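Uncharacterized protein (Acinetobacter baumannii, PDB 5D66) is of unknown function but folds as an ankyrin repeat domain, a family whose members commonly serve as scaffolds for binding other proteins. Local coordinates at residues 39-42 / 43-46; 51-54 / 55-59; 68-72 / 73-77; 80-83 / 84-88; 102-105 / 106-109. All blocks are in the same frame, centred on the assembly; numbering follows the deposited sequence.

Interaction 1 (39-42 / 43-46)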
loop_
_atom_site.group_PDB
_atom_site.type_symbol
_atom_site.label_atom_id
_atom_site.label_comp_id
_atom_site.label_asym_id
_atom_site.label_seq_id
_atom_site.Cartn_x
_atom_site.Cartn_y
_atom_site.Cartn_z
ATOM N N ALA A 39 17.601 -6.080 -0.716
ATOM C CA ALA A 39 17.742 -6.042 0.705
ATOM C C ALA A 39 16.661 -5.143 1.325
ATOM O O ALA A 39 16.127 -5.432 2.406
ATOM C CB ALA A 39 19.114 -5.631 1.127
ATOM N N LEU A 40 16.325 -4.031 0.648
ATOM C CA LEU A 40 15.244 -3.198 1.160
ATOM C C LEU A 40 13.904 -3.952 1.150
ATOM O O LEU A 40 13.115 -3.794 2.073
ATOM C CB LEU A 40 15.135 -1.904 0.345
ATOM C CG LEU A 40 13.946 -1.001 0.723
ATOM C CD1 LEU A 40 14.009 -0.553 2.181
ATOM C CD2 LEU A 40 13.860 0.208 -0.205
HETATM N N MSE A 41 13.642 -4.779 0.141
HETATM C CA MSE A 41 12.423 -5.588 0.148
HETATM C C MSE A 41 12.423 -6.534 1.349
HETATM O O MSE A 41 11.396 -6.651 2.053
HETATM C CB MSE A 41 12.268 -6.322 -1.145
HETATM C CG MSE A 41 10.881 -6.944 -1.279
HETATM SE SE MSE A 41 9.402 -5.665 -1.409
HETATM C CE MSE A 41 8.488 -6.001 0.246
ATOM N N VAL A 42 13.563 -7.176 1.642
ATOM C CA VAL A 42 13.691 -8.049 2.808
ATOM C C VAL A 42 13.400 -7.290 4.089
ATOM O O VAL A 42 12.623 -7.738 4.955
ATOM C CB VAL A 42 15.066 -8.705 2.828
ATOM C CG1 VAL A 42 15.302 -9.458 4.120
ATOM C CG2 VAL A 42 15.225 -9.640 1.623
ATOM N N ALA A 43 13.981 -6.101 4.250
ATOM C CA ALA A 43 13.745 -5.284 5.451
ATOM C C ALA A 43 12.283 -4.906 5.563
ATOM O O ALA A 43 11.698 -4.905 6.651
ATOM C CB ALA A 43 14.597 -4.040 5.430
ATOM N N THR A 44 11.655 -4.559 4.439
ATOM C CA THR A 44 10.278 -4.093 4.449
ATOM C C THR A 44 9.325 -5.200 4.833
ATOM O O THR A 44 8.385 -4.999 5.616
ATOM C CB THR A 44 9.912 -3.450 3.120
ATOM O OG1 THR A 44 10.765 -2.305 2.893
ATOM C CG2 THR A 44 8.472 -2.938 3.115
ATOM N N ARG A 45 9.522 -6.406 4.307
ATOM C CA ARG A 45 8.669 -7.530 4.660
ATOM C C ARG A 45 8.675 -7.786 6.179
ATOM O O ARG A 45 7.630 -8.179 6.737
ATOM C CB ARG A 45 9.085 -8.819 3.971
ATOM C CG ARG A 45 8.929 -8.808 2.460
ATOM C CD ARG A 45 9.383 -10.110 1.899
ATOM N NE ARG A 45 9.541 -10.127 0.444
ATOM C CZ ARG A 45 10.645 -10.506 -0.204
ATOM N NH1 ARG A 45 11.714 -10.922 0.429
ATOM N NH2 ARG A 45 10.608 -10.543 -1.517
ATOM N N ALA A 46 9.786 -7.520 6.825
ATOM C CA ALA A 46 9.952 -7.716 8.242
ATOM C C ALA A 46 9.514 -6.521 9.105
ATOM O O ALA A 46 9.548 -6.602 10.334
ATOM C CB ALA A 46 11.406 -8.077 8.543
#
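Arg-45 folds back over Met-41, one turn earlier in helix 39-45 of the ankyrin repeat stack. Its CB starts 3.7 Å from Met-41 O. With chi1 at -66° its CG stands beside the backbone N and meets Met-41 O at 3.3 Å. The same Arg-45 CG touches the selenomethionine methyl, Met-41 CE, at 3.6 Å, the bends at chi2 and chi3 having brought CE round to it. From CG to NE the chain is extended and crosses the Met-41 side chain at about a right angle. The guanidinium then lies with one face over Met-41 CG, which sits off its centre, 3.7 Å from Arg-45 CZ. At the tip the two nitrogens diverge: NH1 comes within 3.9 Å of Val-42 CG2, obliquely to the plane, whereas NH2 makes a salt bridge to Asp-66 and a hydrogen bond to Ser-37. Anchorage at the tip and apolar contact along the chain together probably limit its rotation. Pro-72 of helix 72-79 packs on Leu-40, Met-41 and Thr-44. Leu-40 O takes two hydrogen bonds from one residue, Thr-44 N at 2.9 Å and Thr-44 OG1 also at 2.9 Å, the donors approaching from opposite faces of the carbonyl plane.

Interaction 2 (51-54 / 55-59)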
loop_
_atom_site.group_PDB
_atom_site.type_symbol
_atom_site.label_atom_id
_atom_site.label_comp_id
_atom_site.label_asym_id
_atom_site.label_seq_id
_atom_site.Cartn_x
_atom_site.Cartn_y
_atom_site.Cartn_z
ATOM N N ALA A 51 16.569 -0.544 9.458
ATOM C CA ALA A 51 17.273 -1.021 8.264
ATOM C C ALA A 51 16.718 -0.407 6.999
ATOM O O ALA A 51 17.443 0.025 6.128
ATOM C CB ALA A 51 17.177 -2.541 8.156
ATOM N N ALA A 52 15.393 -0.323 6.936
ATOM C CA ALA A 52 14.750 0.296 5.762
ATOM C C ALA A 52 15.189 1.764 5.634
ATOM O O ALA A 52 15.525 2.204 4.519
ATOM C CB ALA A 52 13.247 0.185 5.840
ATOM N N HIS A 53 15.228 2.503 6.739
ATOM C CA HIS A 53 15.664 3.891 6.670
ATOM C C HIS A 53 17.081 4.003 6.124
ATOM O O HIS A 53 17.359 4.837 5.271
ATOM C CB HIS A 53 15.588 4.527 8.047
ATOM C CG HIS A 53 16.028 5.949 8.082
ATOM N ND1 HIS A 53 17.226 6.388 8.607
ATOM C CD2 HIS A 53 15.415 7.038 7.592
ATOM C CE1 HIS A 53 17.294 7.704 8.516
ATOM N NE2 HIS A 53 16.205 8.116 7.894
HETATM N N MSE A 54 17.988 3.182 6.631
HETATM C CA MSE A 54 19.380 3.252 6.202
HETATM C C MSE A 54 19.500 2.931 4.721
HETATM O O MSE A 54 20.224 3.593 3.984
HETATM C CB MSE A 54 20.221 2.330 7.057
HETATM C CG MSE A 54 21.687 2.396 6.733
HETATM SE SE MSE A 54 22.781 1.359 7.938
HETATM C CE MSE A 54 22.941 2.733 9.247
ATOM N N LEU A 55 18.781 1.923 4.276
ATOM C CA LEU A 55 18.853 1.501 2.852
ATOM C C LEU A 55 18.262 2.551 1.909
ATOM O O LEU A 55 18.818 2.859 0.875
ATOM C CB LEU A 55 18.188 0.139 2.664
ATOM C CG LEU A 55 18.933 -1.034 3.351
ATOM C CD1 LEU A 55 17.995 -2.240 3.437
ATOM C CD2 LEU A 55 20.243 -1.376 2.657
ATOM N N ILE A 56 17.119 3.103 2.327
ATOM C CA ILE A 56 16.479 4.189 1.574
ATOM C C ILE A 56 17.360 5.433 1.530
ATOM O O ILE A 56 17.502 6.000 0.430
ATOM C CB ILE A 56 15.066 4.497 2.113
ATOM C CG1 ILE A 56 14.143 3.331 1.833
ATOM C CG2 ILE A 56 14.498 5.746 1.504
ATOM C CD1 ILE A 56 12.822 3.360 2.576
ATOM N N GLU A 57 17.952 5.822 2.635
ATOM C CA GLU A 57 18.811 6.998 2.613
ATOM C C GLU A 57 20.035 6.797 1.687
ATOM O O GLU A 57 20.538 7.743 1.086
ATOM C CB GLU A 57 19.215 7.373 4.028
ATOM C CG GLU A 57 18.104 8.006 4.839
ATOM C CD GLU A 57 17.528 9.316 4.287
ATOM O OE1 GLU A 57 18.287 10.221 3.792
ATOM O OE2 GLU A 57 16.279 9.435 4.388
ATOM N N ALA A 58 20.481 5.541 1.562
ATOM C CA ALA A 58 21.617 5.209 0.733
ATOM C C ALA A 58 21.220 4.973 -0.746
ATOM O O ALA A 58 22.045 4.648 -1.538
ATOM C CB ALA A 58 22.333 4.041 1.317
ATOM N N GLY A 59 19.943 5.117 -1.077
ATOM C CA GLY A 59 19.478 5.107 -2.442
ATOM C C GLY A 59 18.782 3.869 -2.961
ATOM O O GLY A 59 18.545 3.743 -4.175
#
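Glu-57 lays its CG over one face of the His-53 imidazole, a CH-pi contact one turn apart on helix 49-57 of the ankyrin stack. The evidence is a distance of 3.8 Å from Glu-57 CG to the centroid of the His-53 ring, 21° off the ring normal. Displacement toward the rim brings Glu-57 CG nearest to His-53 NE2, at 3.6 Å. The carboxylate follows less closely: its plane is turned 38° from that of the ring, and Glu-57 OE2 remains 3.7 Å from His-53 NE2, so the carbon chain supplies the closest side-chain approach.

The first torsions of both residues set this up. His-53 holds CG anti to its backbone N (chi1 179°), whereas Glu-57 CG, beside its own backbone N, comes over the ring, and the bend at chi2 then brings the carboxylate past NE2. Beneath them Glu-57 N bonds to His-53 O at 2.9 Å, fixing the spacing of the two residues. Leu-55 and Ile-56 likewise bond back to Ala-51 and Ala-52, and Ile-56 CG1 rests 3.2 Å from Ala-52 O. The helix then stops in a Schellman motif: Gly-59 takes positive phi, and its N bonds to Ile-56 O at 3.0 Å.

Around this exposed pair the helix is wedged between neighbours. Ala-51 and Met-54 meet Ile-19 of helix 16-23, Ala-52 and Ile-56 lie on Leu-40 of helix 39-45, and His-53 and Ile-56 touch Met-87 of helix 82-90.

Interaction 3 (68-72 / 73-77)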
loop_
_atom_site.group_PDB
_atom_site.type_symbol
_atom_site.label_atom_id
_atom_site.label_comp_id
_atom_site.label_asym_id
_atom_site.label_seq_id
_atom_site.Cartn_x
_atom_site.Cartn_y
_atom_site.Cartn_z
ATOM N N ILE A 68 6.667 -11.592 -6.875
ATOM C CA ILE A 68 5.190 -11.456 -6.805
ATOM C C ILE A 68 4.742 -10.021 -7.031
ATOM O O ILE A 68 3.599 -9.715 -6.721
ATOM C CB ILE A 68 4.588 -12.077 -5.539
ATOM C CG1 ILE A 68 5.005 -11.356 -4.258
ATOM C CG2 ILE A 68 4.924 -13.581 -5.507
ATOM C CD1 ILE A 68 4.285 -11.791 -3.025
ATOM N N GLN A 69 5.572 -9.195 -7.643
ATOM C CA GLN A 69 5.260 -7.787 -7.973
ATOM C C GLN A 69 5.055 -6.888 -6.757
ATOM O O GLN A 69 4.484 -5.819 -6.896
ATOM C CB GLN A 69 4.077 -7.669 -8.959
ATOM C CG GLN A 69 4.330 -8.370 -10.305
ATOM C CD GLN A 69 3.535 -7.607 -11.414
ATOM O OE1 GLN A 69 3.661 -6.387 -11.602
ATOM N NE2 GLN A 69 2.821 -8.350 -12.223
ATOM N N ASP A 70 5.619 -7.252 -5.618
ATOM C CA ASP A 70 5.694 -6.348 -4.489
ATOM C C ASP A 70 6.914 -5.476 -4.632
ATOM O O ASP A 70 7.995 -5.912 -5.005
ATOM C CB ASP A 70 5.767 -7.094 -3.166
ATOM C CG ASP A 70 4.443 -7.622 -2.727
ATOM O OD1 ASP A 70 3.367 -7.097 -3.120
ATOM O OD2 ASP A 70 4.490 -8.493 -1.817
ATOM N N SER A 71 6.771 -4.218 -4.243
ATOM C CA SER A 71 7.869 -3.282 -3.997
ATOM C C SER A 71 7.838 -2.865 -2.557
ATOM O O SER A 71 6.794 -2.988 -1.872
ATOM C CB SER A 71 7.804 -2.045 -4.882
ATOM O OG SER A 71 6.653 -1.288 -4.524
ATOM N N PRO A 72 8.905 -2.237 -2.064
ATOM C CA PRO A 72 8.869 -1.723 -0.685
ATOM C C PRO A 72 7.672 -0.781 -0.428
ATOM O O PRO A 72 6.978 -0.923 0.558
ATOM C CB PRO A 72 10.248 -1.082 -0.490
ATOM C CG PRO A 72 11.117 -1.951 -1.397
ATOM C CD PRO A 72 10.274 -2.275 -2.584
ATOM N N TYR A 73 7.464 0.176 -1.336
ATOM C CA TYR A 73 6.326 1.091 -1.229
ATOM C C TYR A 73 4.995 0.309 -1.229
ATOM O O TYR A 73 4.128 0.528 -0.380
ATOM C CB TYR A 73 6.410 2.104 -2.375
ATOM C CG TYR A 73 5.067 2.689 -2.772
ATOM C CD1 TYR A 73 4.396 3.562 -1.943
ATOM C CD2 TYR A 73 4.462 2.321 -3.960
ATOM C CE1 TYR A 73 3.152 4.082 -2.333
ATOM C CE2 TYR A 73 3.240 2.833 -4.356
ATOM C CZ TYR A 73 2.565 3.667 -3.511
ATOM O OH TYR A 73 1.325 4.173 -3.861
ATOM N N LEU A 74 4.773 -0.536 -2.244
ATOM C CA LEU A 74 3.492 -1.214 -2.368
ATOM C C LEU A 74 3.181 -2.085 -1.165
ATOM O O LEU A 74 2.045 -2.132 -0.685
ATOM C CB LEU A 74 3.404 -2.019 -3.650
ATOM C CG LEU A 74 3.309 -1.243 -4.911
ATOM C CD1 LEU A 74 3.672 -2.122 -6.127
ATOM C CD2 LEU A 74 1.895 -0.732 -5.110
ATOM N N TYR A 75 4.178 -2.817 -0.686
ATOM C CA TYR A 75 4.016 -3.738 0.399
ATOM C C TYR A 75 3.794 -2.964 1.724
ATOM O O TYR A 75 2.939 -3.327 2.538
ATOM C CB TYR A 75 5.249 -4.600 0.579
ATOM C CG TYR A 75 5.105 -5.751 1.525
ATOM C CD1 TYR A 75 4.705 -6.972 1.063
ATOM C CD2 TYR A 75 5.387 -5.633 2.860
ATOM C CE1 TYR A 75 4.529 -8.055 1.916
ATOM C CE2 TYR A 75 5.233 -6.684 3.707
ATOM C CZ TYR A 75 4.815 -7.917 3.241
ATOM O OH TYR A 75 4.694 -9.009 4.091
ATOM N N ALA A 76 4.557 -1.896 1.958
ATOM C CA ALA A 76 4.381 -1.113 3.183
ATOM C C ALA A 76 2.962 -0.541 3.218
ATOM O O ALA A 76 2.323 -0.513 4.287
ATOM C CB ALA A 76 5.406 -0.011 3.322
ATOM N N GLY A 77 2.458 -0.065 2.088
ATOM C CA GLY A 77 1.081 0.435 2.063
ATOM C C GLY A 77 0.064 -0.668 2.350
ATOM O O GLY A 77 -0.853 -0.505 3.176
#
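Ser-71 O receives the backbone N of Tyr-75 at 2.9 Å in a nearly straight bond. The same residue serves the helix a second time through its side chain. Ser-71 is the N-cap of helix 72-79, and its OG accepts from Leu-74 N at 3.0 Å, again almost straight at 167°. A chi1 of 66° sets OG between the serine's own N and carbonyl carbon, which aims it at the first turn, where it also lies 3.4 Å from Leu-74 CG. Serine followed by proline corresponds to the Thr-Pro pair that opens this helix in the ankyrin consensus. At Pro-72 the missing N-H costs no helical bond, since a first-turn N-H has no acceptor in the helix; the Pro-72 carbonyl O takes Ala-76 N at 3.0 Å. Ser-71 N is buried with no polar partner in the model.

One residue earlier, Asp-70 approaches the Tyr-75 ring at its edge and near its plane. Asp-70 OD2 lies 3.3 Å from Tyr-75 CD1, with the carboxylate plane turned 73° from the ring. Such a position would place the negative charge against the weakly positive ring hydrogens. Tyr-75 CG is anti to the backbone N, which brings the CD1 edge of the ring to Asp-70 OD2. Asp-70 N is hydrogen-bonded to Asp-66 OD1, which helps hold the loop.

Tyr-75 touches Met-41 of helix 39-45, while Tyr-73 packs on Leu-85, Thr-88 and Leu-89 of helix 82-90, and Ala-76 on the same Leu-85.

Interaction 4 (80-83 / 84-88)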
loop_
_atom_site.group_PDB
_atom_site.type_symbol
_atom_site.label_atom_id
_atom_site.label_comp_id
_atom_site.label_asym_id
_atom_site.label_seq_id
_atom_site.Cartn_x
_atom_site.Cartn_y
_atom_site.Cartn_z
ATOM N N GLY A 80 0.148 -1.619 6.089
ATOM C CA GLY A 80 0.044 -0.591 7.126
ATOM C C GLY A 80 1.345 -0.343 7.867
ATOM O O GLY A 80 1.341 0.040 9.027
ATOM N N TYR A 81 2.465 -0.584 7.200
ATOM C CA TYR A 81 3.790 -0.315 7.798
ATOM C C TYR A 81 4.059 1.174 7.506
ATOM O O TYR A 81 4.771 1.549 6.588
ATOM C CB TYR A 81 4.841 -1.217 7.186
ATOM C CG TYR A 81 4.728 -2.691 7.535
ATOM C CD1 TYR A 81 3.871 -3.181 8.523
ATOM C CD2 TYR A 81 5.497 -3.610 6.850
ATOM C CE1 TYR A 81 3.795 -4.541 8.801
ATOM C CE2 TYR A 81 5.448 -4.976 7.166
ATOM C CZ TYR A 81 4.587 -5.406 8.138
ATOM O OH TYR A 81 4.540 -6.756 8.434
ATOM N N LEU A 82 3.502 2.013 8.368
ATOM C CA LEU A 82 3.321 3.393 8.020
ATOM C C LEU A 82 4.649 4.172 8.115
ATOM O O LEU A 82 4.878 5.065 7.305
ATOM C CB LEU A 82 2.208 3.932 8.893
ATOM C CG LEU A 82 1.799 5.368 8.621
ATOM C CD1 LEU A 82 1.409 5.565 7.154
ATOM C CD2 LEU A 82 0.633 5.661 9.553
ATOM N N LYS A 83 5.527 3.799 9.042
ATOM C CA LYS A 83 6.812 4.492 9.133
ATOM C C LYS A 83 7.643 4.249 7.849
ATOM O O LYS A 83 8.162 5.180 7.246
ATOM C CB LYS A 83 7.595 4.077 10.399
ATOM C CG LYS A 83 6.863 4.602 11.639
ATOM C CD LYS A 83 7.492 4.137 12.897
ATOM C CE LYS A 83 6.947 4.858 14.096
ATOM N NZ LYS A 83 7.697 4.438 15.283
ATOM N N ILE A 84 7.710 3.004 7.395
ATOM C CA ILE A 84 8.425 2.701 6.151
ATOM C C ILE A 84 7.692 3.357 4.989
ATOM O O ILE A 84 8.340 3.927 4.106
ATOM C CB ILE A 84 8.607 1.207 5.960
ATOM C CG1 ILE A 84 9.564 0.642 7.016
ATOM C CG2 ILE A 84 9.179 0.929 4.564
ATOM C CD1 ILE A 84 9.755 -0.851 6.971
ATOM N N LEU A 85 6.364 3.259 4.964
ATOM C CA LEU A 85 5.638 3.880 3.862
ATOM C C LEU A 85 5.981 5.377 3.717
ATOM O O LEU A 85 6.228 5.851 2.598
ATOM C CB LEU A 85 4.140 3.702 4.052
ATOM C CG LEU A 85 3.284 4.376 3.019
ATOM C CD1 LEU A 85 3.502 3.717 1.629
ATOM C CD2 LEU A 85 1.839 4.355 3.368
ATOM N N ARG A 86 5.979 6.110 4.837
ATOM C CA ARG A 86 6.288 7.533 4.790
ATOM C C ARG A 86 7.691 7.762 4.206
ATOM O O ARG A 86 7.883 8.702 3.454
ATOM C CB ARG A 86 6.108 8.172 6.111
ATOM C CG ARG A 86 4.696 8.250 6.550
ATOM C CD ARG A 86 4.597 9.085 7.835
ATOM N NE ARG A 86 3.409 8.827 8.657
ATOM C CZ ARG A 86 2.157 9.187 8.350
ATOM N NH1 ARG A 86 1.866 9.846 7.224
ATOM N NH2 ARG A 86 1.164 8.912 9.194
HETATM N N MSE A 87 8.641 6.916 4.569
HETATM C CA MSE A 87 9.978 7.016 3.986
HETATM C C MSE A 87 9.925 6.851 2.484
HETATM O O MSE A 87 10.577 7.601 1.708
HETATM C CB MSE A 87 10.938 5.997 4.566
HETATM C CG MSE A 87 11.132 5.996 6.010
HETATM SE SE MSE A 87 12.156 4.402 6.522
HETATM C CE MSE A 87 11.636 4.435 8.371
ATOM N N THR A 88 9.193 5.849 2.015
ATOM C CA THR A 88 9.096 5.639 0.573
ATOM C C THR A 88 8.466 6.829 -0.164
ATOM O O THR A 88 8.866 7.150 -1.290
ATOM C CB THR A 88 8.435 4.295 0.189
ATOM O OG1 THR A 88 7.027 4.329 0.350
ATOM C CG2 THR A 88 9.002 3.109 0.877
#
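Tyr-81 occupies the N-cap of helix 82-90 yet gives the first turn its backbone alone: Tyr-81 O takes Leu-85 N at 2.8 Å, while its ring leads away. The residue is the centre of an inverse gamma turn (phi -85°, psi 83°), directly after Gly-80, whose positive phi closes the preceding helix in a Schellman motif. Two tight reversals in succession thus carry the chain from one helix into the next, the helix-turn-helix hairpin of an ankyrin fold.

Beyond the cap, Leu-82 and Arg-86 cover each other one turn apart. In the conformers described, Leu-82 CD1 stands over the centre of one face of the guanidinium, 3.9 Å from Arg-86 CZ; a second conformer is deposited for each residue, which makes this overlap doubtful as a fixed feature. Arg-86 NH1 has a weak hydrogen bond to Thr-120 of helix 115-124. In the same conformer Leu-82 CD1 also meets Leu-85 CD2 at 4.0 Å. Met-87, extended beyond CG, passes its CG 3.3 Å from Lys-83 O on the way to helix 49-57. Buried Thr-88 turns its hydroxyl back into the helix, where OG1 donates to Leu-85 O at 2.8 Å.

Interaction 5 (102-105 / 106-109)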
loop_
_atom_site.group_PDB
_atom_site.type_symbol
_atom_site.label_atom_id
_atom_site.label_comp_id
_atom_site.label_asym_id
_atom_site.label_seq_id
_atom_site.Cartn_x
_atom_site.Cartn_y
_atom_site.Cartn_z
ATOM N N GLY A 102 -3.003 -5.654 -9.682
ATOM C CA GLY A 102 -3.274 -4.474 -10.422
ATOM C C GLY A 102 -3.780 -3.312 -9.621
ATOM O O GLY A 102 -4.317 -2.373 -10.179
ATOM N N GLY A 103 -3.545 -3.348 -8.323
ATOM C CA GLY A 103 -3.957 -2.293 -7.443
ATOM C C GLY A 103 -2.842 -1.354 -7.039
ATOM O O GLY A 103 -1.699 -1.694 -7.022
ATOM N N THR A 104 -3.197 -0.097 -6.770
ATOM C CA THR A 104 -2.309 0.798 -6.096
ATOM C C THR A 104 -2.093 0.372 -4.644
ATOM O O THR A 104 -2.764 -0.528 -4.162
ATOM C CB THR A 104 -2.924 2.195 -6.082
ATOM O OG1 THR A 104 -4.111 2.094 -5.285
ATOM C CG2 THR A 104 -3.230 2.764 -7.427
ATOM N N ALA A 105 -1.192 1.049 -3.942
ATOM C CA ALA A 105 -1.004 0.781 -2.512
ATOM C C ALA A 105 -2.261 1.103 -1.694
ATOM O O ALA A 105 -2.460 0.580 -0.608
ATOM C CB ALA A 105 0.208 1.544 -1.978
ATOM N N LEU A 106 -3.065 2.045 -2.194
ATOM C CA LEU A 106 -4.257 2.466 -1.494
ATOM C C LEU A 106 -5.310 1.408 -1.392
ATOM O O LEU A 106 -6.041 1.345 -0.392
ATOM C CB LEU A 106 -4.830 3.723 -2.165
ATOM C CG LEU A 106 -6.086 4.298 -1.660
ATOM C CD1 LEU A 106 -5.942 4.694 -0.140
ATOM C CD2 LEU A 106 -6.513 5.496 -2.442
ATOM N N ILE A 107 -5.477 0.602 -2.417
ATOM C CA ILE A 107 -6.580 -0.375 -2.458
ATOM C C ILE A 107 -6.433 -1.407 -1.313
ATOM O O ILE A 107 -7.396 -1.581 -0.535
ATOM C CB ILE A 107 -6.777 -0.989 -3.839
ATOM C CG1 ILE A 107 -7.163 0.117 -4.837
ATOM C CG2 ILE A 107 -7.894 -2.039 -3.741
ATOM C CD1 ILE A 107 -7.343 -0.351 -6.229
ATOM N N PRO A 108 -5.275 -2.065 -1.131
ATOM C CA PRO A 108 -5.157 -2.991 0.010
ATOM C C PRO A 108 -5.212 -2.293 1.339
ATOM O O PRO A 108 -5.705 -2.857 2.332
ATOM C CB PRO A 108 -3.846 -3.720 -0.251
ATOM C CG PRO A 108 -3.064 -2.788 -1.139
ATOM C CD PRO A 108 -4.126 -2.221 -2.040
ATOM N N ALA A 109 -4.726 -1.052 1.449
ATOM C CA ALA A 109 -4.815 -0.317 2.702
ATOM C C ALA A 109 -6.286 -0.136 3.077
ATOM O O ALA A 109 -6.683 -0.325 4.244
ATOM C CB ALA A 109 -4.116 0.997 2.574
#
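The Pro-108 ring sits against the Thr-104 carbonyl in the first turn of helix 106-111. Proline has no N-H for the usual i to i-4 bond; its ring occupies that position instead, Pro-108 CD resting 3.0 Å from Thr-104 O. The ring also reaches the next carbonyl, with Pro-108 CG 3.5 Å from Ala-105 O. The polar links round it are long: Ile-107 N gives a weak bond to Thr-104 O at 3.4 Å, and Ala-109 N a weak one to Ala-105 O at 3.5 Å.

The Thr-104 hydroxyl lies over the start of the helix. OG1, at chi1 65°, is tucked over the backbone on the side of Leu-106 N, from which it accepts weakly at 3.3 Å, bent to 125°. Side chain to the N two residues on is the pattern of an ST turn, here leading from an ankyrin loop into a helix.

Ile-107 lies alongside this threonine: with CG1 anti to the carbonyl carbon it runs back toward the loop, its CG1 3.7 Å from Thr-104 OG1 and its CD1 4.1 Å from Gly-103 CA. Leu-106 diverges, its end leading away toward Val-118 of helix 115-124 and Ala-138 of helix 138-144. Ala-105 meets Tyr-73 of helix 72-79. Behind them, Gly-103 N is hydrogen-bonded to Asn-99 OD1.

Interactions 3 and 5 are buried helix starts reached from loops, and they touch through Tyr-73 and Ala-105. Their capping differs: a serine bonds almost straight in 68-77, while 102-109 relies on weak bonds beside a proline. Interaction 1, also buried, lies within a helix and packs Met-41 on Ser-71 and Pro-72 of interaction 3. Interactions 2 and 4 are only partly buried and meet through Met-87 against His-53 and Ile-56. An aliphatic group covers an imidazole in interaction 2 and a guanidinium in interaction 1; the like pairing in interaction 4 is less certain, resting on alternate conformers. Ala-76 O and Tyr-81 N, probably hydrogen-bonded, join interactions 3 and 4. Interactions 1 and 5 remain about 11 Å apart at their nearest atoms.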